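Local structure of probable aminotransferase (Pseudomonas aeruginosa, 5YKR) at residues F5-L9 / R374-H378; A384-F390 / H428-T433. The protein is a probable aminotransferase of class III, a pyridoxal-phosphate enzyme of the aminotransferase fold whose cofactor is covalently bound to the protein. All coordinates share one frame; numbering follows the deposited sequence.

Contact 1: residues F5-L9 / R374-H378; sequences FGLDL and RLPWH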
# COMPACT_ATOMS: atom_id res chain seq x y z
N PHE A 5 -9.91 35.66 -12.06
CA PHE A 5 -8.68 35.52 -11.19
C PHE A 5 -7.58 36.58 -11.43
O PHE A 5 -6.41 36.41 -11.07
CB PHE A 5 -8.05 34.13 -11.42
CG PHE A 5 -9.04 32.97 -11.33
CD1 PHE A 5 -9.43 32.51 -10.12
CD2 PHE A 5 -9.59 32.39 -12.46
CE1 PHE A 5 -10.29 31.42 -10.00
CE2 PHE A 5 -10.46 31.33 -12.36
CZ PHE A 5 -10.79 30.83 -11.13
N GLY A 6 -7.95 37.69 -12.03
CA GLY A 6 -7.03 38.77 -12.25
C GLY A 6 -6.14 38.63 -13.46
O GLY A 6 -5.27 39.47 -13.64
N LEU A 7 -6.36 37.60 -14.30
CA LEU A 7 -5.58 37.38 -15.53
C LEU A 7 -6.51 37.33 -16.77
O LEU A 7 -7.70 36.97 -16.67
CB LEU A 7 -4.83 36.05 -15.44
CG LEU A 7 -3.85 35.86 -14.28
CD1 LEU A 7 -3.21 34.50 -14.33
CD2 LEU A 7 -2.79 36.92 -14.29
N ASP A 8 -5.94 37.67 -17.93
CA ASP A 8 -6.61 37.51 -19.21
C ASP A 8 -6.42 36.05 -19.70
O ASP A 8 -5.30 35.65 -20.10
CB ASP A 8 -6.06 38.53 -20.21
CG ASP A 8 -6.70 38.44 -21.60
OD1 ASP A 8 -7.27 37.41 -21.96
OD2 ASP A 8 -6.66 39.44 -22.36
N LEU A 9 -7.51 35.27 -19.68
CA LEU A 9 -7.40 33.87 -20.04
C LEU A 9 -6.93 33.62 -21.46
O LEU A 9 -6.29 32.59 -21.73
CB LEU A 9 -8.68 33.10 -19.74
CG LEU A 9 -9.03 32.95 -18.26
CD1 LEU A 9 -10.32 32.16 -18.12
CD2 LEU A 9 -7.90 32.29 -17.44
N ARG A 374 -0.79 43.39 -7.93
CA ARG A 374 -2.17 43.65 -7.49
C ARG A 374 -3.08 42.47 -7.78
O ARG A 374 -4.28 42.62 -8.07
CB ARG A 374 -2.70 44.98 -8.06
CG ARG A 374 -1.82 46.17 -7.71
CD ARG A 374 -2.51 47.48 -8.11
NE ARG A 374 -1.66 48.61 -7.75
CZ ARG A 374 -1.78 49.86 -8.18
NH1 ARG A 374 -2.78 50.21 -8.98
NH2 ARG A 374 -0.90 50.76 -7.78
N LEU A 375 -2.53 41.27 -7.71
CA LEU A 375 -3.33 40.08 -8.01
C LEU A 375 -4.25 39.77 -6.83
O LEU A 375 -3.81 39.84 -5.68
CB LEU A 375 -2.44 38.90 -8.34
CG LEU A 375 -1.77 38.92 -9.67
CD1 LEU A 375 -0.61 37.93 -9.69
CD2 LEU A 375 -2.75 38.62 -10.78
N PRO A 376 -5.48 39.31 -7.10
CA PRO A 376 -6.41 38.94 -6.04
C PRO A 376 -6.15 37.52 -5.55
O PRO A 376 -7.03 36.66 -5.55
CB PRO A 376 -7.78 39.04 -6.77
CG PRO A 376 -7.48 38.64 -8.18
CD PRO A 376 -6.11 39.20 -8.44
N TRP A 377 -4.90 37.29 -5.16
CA TRP A 377 -4.41 35.98 -4.74
C TRP A 377 -3.73 36.15 -3.37
O TRP A 377 -3.43 37.27 -2.94
CB TRP A 377 -3.33 35.47 -5.70
CG TRP A 377 -3.69 35.24 -7.15
CD1 TRP A 377 -4.84 35.59 -7.80
CD2 TRP A 377 -2.86 34.64 -8.15
NE1 TRP A 377 -4.78 35.22 -9.11
CE2 TRP A 377 -3.57 34.64 -9.35
CE3 TRP A 377 -1.59 34.05 -8.12
CZ2 TRP A 377 -3.05 34.09 -10.51
CZ3 TRP A 377 -1.09 33.51 -9.26
CH2 TRP A 377 -1.82 33.54 -10.46
N HIS A 378 -3.45 35.02 -2.70
CA HIS A 378 -2.68 35.10 -1.45
C HIS A 378 -1.80 33.87 -1.34
O HIS A 378 -2.04 32.88 -2.04
CB HIS A 378 -3.55 35.23 -0.19
CG HIS A 378 -4.33 34.00 0.14
ND1 HIS A 378 -5.48 33.65 -0.53
CD2 HIS A 378 -4.05 33.00 0.99
CE1 HIS A 378 -5.88 32.46 -0.09
NE2 HIS A 378 -5.03 32.06 0.85

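Contact 2: residues A384-F390 / H428-T433; sequences ARVEYLF and HNMALT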
# COMPACT_ATOMS: atom_id res chain seq x y z
N ALA A 384 7.91 24.21 6.19
CA ALA A 384 8.65 24.03 4.95
C ALA A 384 7.82 24.11 3.68
O ALA A 384 8.38 24.03 2.57
CB ALA A 384 9.38 22.71 4.99
N ARG A 385 6.48 24.21 3.81
CA ARG A 385 5.58 24.06 2.67
C ARG A 385 4.84 25.38 2.42
O ARG A 385 4.27 25.94 3.36
CB ARG A 385 4.58 22.92 3.00
CG ARG A 385 3.69 22.45 1.88
CD ARG A 385 2.69 21.43 2.39
NE ARG A 385 1.98 20.87 1.25
CZ ARG A 385 2.39 19.80 0.52
NH1 ARG A 385 3.48 19.13 0.85
NH2 ARG A 385 1.75 19.49 -0.57
N VAL A 386 4.88 25.86 1.17
CA VAL A 386 4.32 27.18 0.81
C VAL A 386 3.34 27.02 -0.36
O VAL A 386 3.69 26.37 -1.36
CB VAL A 386 5.47 28.12 0.35
CG1 VAL A 386 4.97 29.50 -0.09
CG2 VAL A 386 6.50 28.28 1.48
N GLU A 387 2.14 27.61 -0.25
CA GLU A 387 1.18 27.48 -1.37
C GLU A 387 0.37 28.74 -1.51
O GLU A 387 -0.09 29.30 -0.51
CB GLU A 387 0.26 26.27 -1.11
CG GLU A 387 -0.77 26.00 -2.20
CD GLU A 387 -1.21 24.54 -2.30
OE1 GLU A 387 -0.91 23.77 -1.34
OE2 GLU A 387 -1.90 24.19 -3.30
N TYR A 388 0.12 29.10 -2.77
CA TYR A 388 -0.77 30.21 -3.06
C TYR A 388 -2.13 29.71 -3.64
O TYR A 388 -2.27 28.54 -4.08
CB TYR A 388 -0.13 31.25 -3.95
CG TYR A 388 0.56 30.72 -5.17
CD1 TYR A 388 -0.13 30.59 -6.40
CD2 TYR A 388 1.90 30.37 -5.14
CE1 TYR A 388 0.50 30.09 -7.52
CE2 TYR A 388 2.55 29.90 -6.28
CZ TYR A 388 1.85 29.80 -7.46
OH TYR A 388 2.41 29.33 -8.60
N LEU A 389 -3.13 30.57 -3.56
CA LEU A 389 -4.49 30.29 -3.99
C LEU A 389 -5.00 31.54 -4.68
O LEU A 389 -4.65 32.67 -4.29
CB LEU A 389 -5.39 30.00 -2.77
CG LEU A 389 -5.75 28.59 -2.33
CD1 LEU A 389 -6.55 28.65 -1.04
CD2 LEU A 389 -6.44 27.77 -3.44
N PHE A 390 -5.90 31.34 -5.66
CA PHE A 390 -6.37 32.47 -6.48
C PHE A 390 -7.61 33.14 -5.86
O PHE A 390 -8.66 33.26 -6.49
CB PHE A 390 -6.67 32.02 -7.92
CG PHE A 390 -5.60 31.17 -8.56
CD1 PHE A 390 -4.24 31.39 -8.34
CD2 PHE A 390 -5.96 30.16 -9.43
CE1 PHE A 390 -3.28 30.59 -8.95
CE2 PHE A 390 -5.01 29.37 -10.07
CZ PHE A 390 -3.67 29.58 -9.81
N HIS A 428 -0.67 20.75 -7.00
CA HIS A 428 -0.85 21.82 -6.01
C HIS A 428 -0.23 23.09 -6.61
O HIS A 428 0.51 23.01 -7.56
CB HIS A 428 -0.15 21.46 -4.66
CG HIS A 428 -0.62 20.18 -4.03
ND1 HIS A 428 0.01 18.95 -4.11
CD2 HIS A 428 -1.77 19.96 -3.35
CE1 HIS A 428 -0.74 18.04 -3.48
NE2 HIS A 428 -1.80 18.64 -2.98
N ASN A 429 -0.39 24.23 -5.95
CA ASN A 429 0.38 25.44 -6.25
C ASN A 429 1.38 25.66 -5.13
O ASN A 429 1.50 26.76 -4.55
CB ASN A 429 -0.55 26.64 -6.41
CG ASN A 429 -1.49 26.47 -7.57
OD1 ASN A 429 -1.03 26.42 -8.73
ND2 ASN A 429 -2.83 26.35 -7.28
N MET A 430 2.10 24.57 -4.79
CA MET A 430 2.95 24.55 -3.60
C MET A 430 4.42 24.39 -4.01
O MET A 430 4.74 23.92 -5.08
CB MET A 430 2.56 23.43 -2.59
CG MET A 430 3.03 22.01 -2.93
SD MET A 430 4.61 21.63 -2.15
CE MET A 430 4.84 19.93 -2.67
N ALA A 431 5.30 24.79 -3.09
CA ALA A 431 6.73 24.51 -3.15
C ALA A 431 7.14 24.04 -1.76
O ALA A 431 6.67 24.56 -0.73
CB ALA A 431 7.52 25.77 -3.50
N LEU A 432 7.99 23.01 -1.76
CA LEU A 432 8.46 22.40 -0.55
C LEU A 432 10.00 22.51 -0.52
O LEU A 432 10.66 22.17 -1.51
CB LEU A 432 8.01 20.91 -0.59
CG LEU A 432 8.26 20.06 0.65
CD1 LEU A 432 7.63 20.60 1.95
CD2 LEU A 432 7.76 18.68 0.34
N THR A 433 10.53 22.94 0.61
CA THR A 433 11.98 23.01 0.80
C THR A 433 12.48 21.79 1.55
O THR A 433 11.73 21.16 2.29
CB THR A 433 12.38 24.28 1.57
OG1 THR A 433 11.79 24.25 2.85
CG2 THR A 433 11.93 25.51 0.84
O HOH W 1 4.04 27.99 -3.85
O HOH W 2 -3.61 26.13 -4.38
O HOH W 3 0.54 27.34 -10.31

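Contact 1: residues F5-L9 / R374-H378
Phe5 and Trp377 join in a loop-to-loop contact near the surface: the first modelled residues, just before helix 9-26, lie against the turn that leads from helix 349-372 into strand 378-382. One hydrogen bond crosses it, from Trp377 NE1 to Phe5 O at 2.8 Å, with an N-H...O angle of 151°. Trp377 CG stands anti to the carbonyl carbon (chi1 -61°), and from there the N-H edge of the indole reaches Phe5 O. Tryptophan suits this place because its apolar ring can be buried while its one N-H is spent on a backbone carbonyl. Along the same edge, Leu7 CD1 touches Trp377 CZ2 at 3.8 Å. The other leucine branch, Leu7 CD2, meets Leu375 CD2 at 3.9 Å. Leu375 divides its work likewise, its CD1 resting over one face of the indole, 4.2 Å above the plane. Gly6, at a positive phi of 83°, leaves room for the proline ring, and its CA lies 3.9 Å from Pro376 CD. Ile409 of helix 407-418 and Leu456 of helix 439-456 also touch Leu7, and Leu453 packs on both Leu375 and Trp377. The arrangement is an N-terminal lead-in, with Asp8 as N-cap of its helix, laid against a helix-to-strand loop that opens with a Schellman motif at Arg374 and an inverse gamma turn centred on Pro376.

Contact 2: residues A384-F390 / H428-T433
Glu387 and Asn429 meet where strands 385-389 and 430-432 run antiparallel. From Glu387, CB lies 3.9 Å from Met430 CB, its non-hydrogen-bonded partner. With CG anti to the backbone N (chi1 -179°), the extended chain reaches across to the residues just before strand 430-432, and CG passes 3.4 Å from Asn429 O. At the tip OE1 faces Met430 CB, while OE2 accepts Asn429 N at 3.1 Å from well above the carboxylate plane and also takes a water that bridges to Tyr388 O and Asn429 ND2. Glutamate suits this site, being long enough to receive a backbone N-H beyond the regular ladder. Asn429 O in turn accepts Tyr388 N, and Asn429 CB sits over the face of the tyrosine ring, 4.0 Å from the centroid. Further along, Val386 and Ala431 form the hydrogen-bonded pair; their small side chains both fit against Leu362 of helix 349-372. Beside Glu387, the bent side chain of Met430 crosses one face of the Arg385 guanidinium, its SD over the centre, 3.8 Å above the plane; Arg385 NH1 bonds to Ser85 OG. The chemistry implies that a buried carboxylate is kept in place by a backbone N-H and water, which probably favours its charged form.

Contact 2 is wholly buried, about 12 Å from the centre of the chain to its own centre, whereas contact 1 is only partly buried and lies about 26 Å out; their own centres are about 17 Å apart. They share elements: the loop of contact 1 runs into strand 378-382, which pairs with strand 385-389 of contact 2, His378 O lying 3.0 Å from Leu389 N in a probable hydrogen bond. The Trp377 and Phe390 rings also meet, at about 40°, and helices 349-372 and 407-418 pack against side chains of both contacts. Chemistry follows place: a single indole bond and leucine contacts join the outer loops, while the inner strands use backbone ladder bonds, a carboxylate and ordered waters.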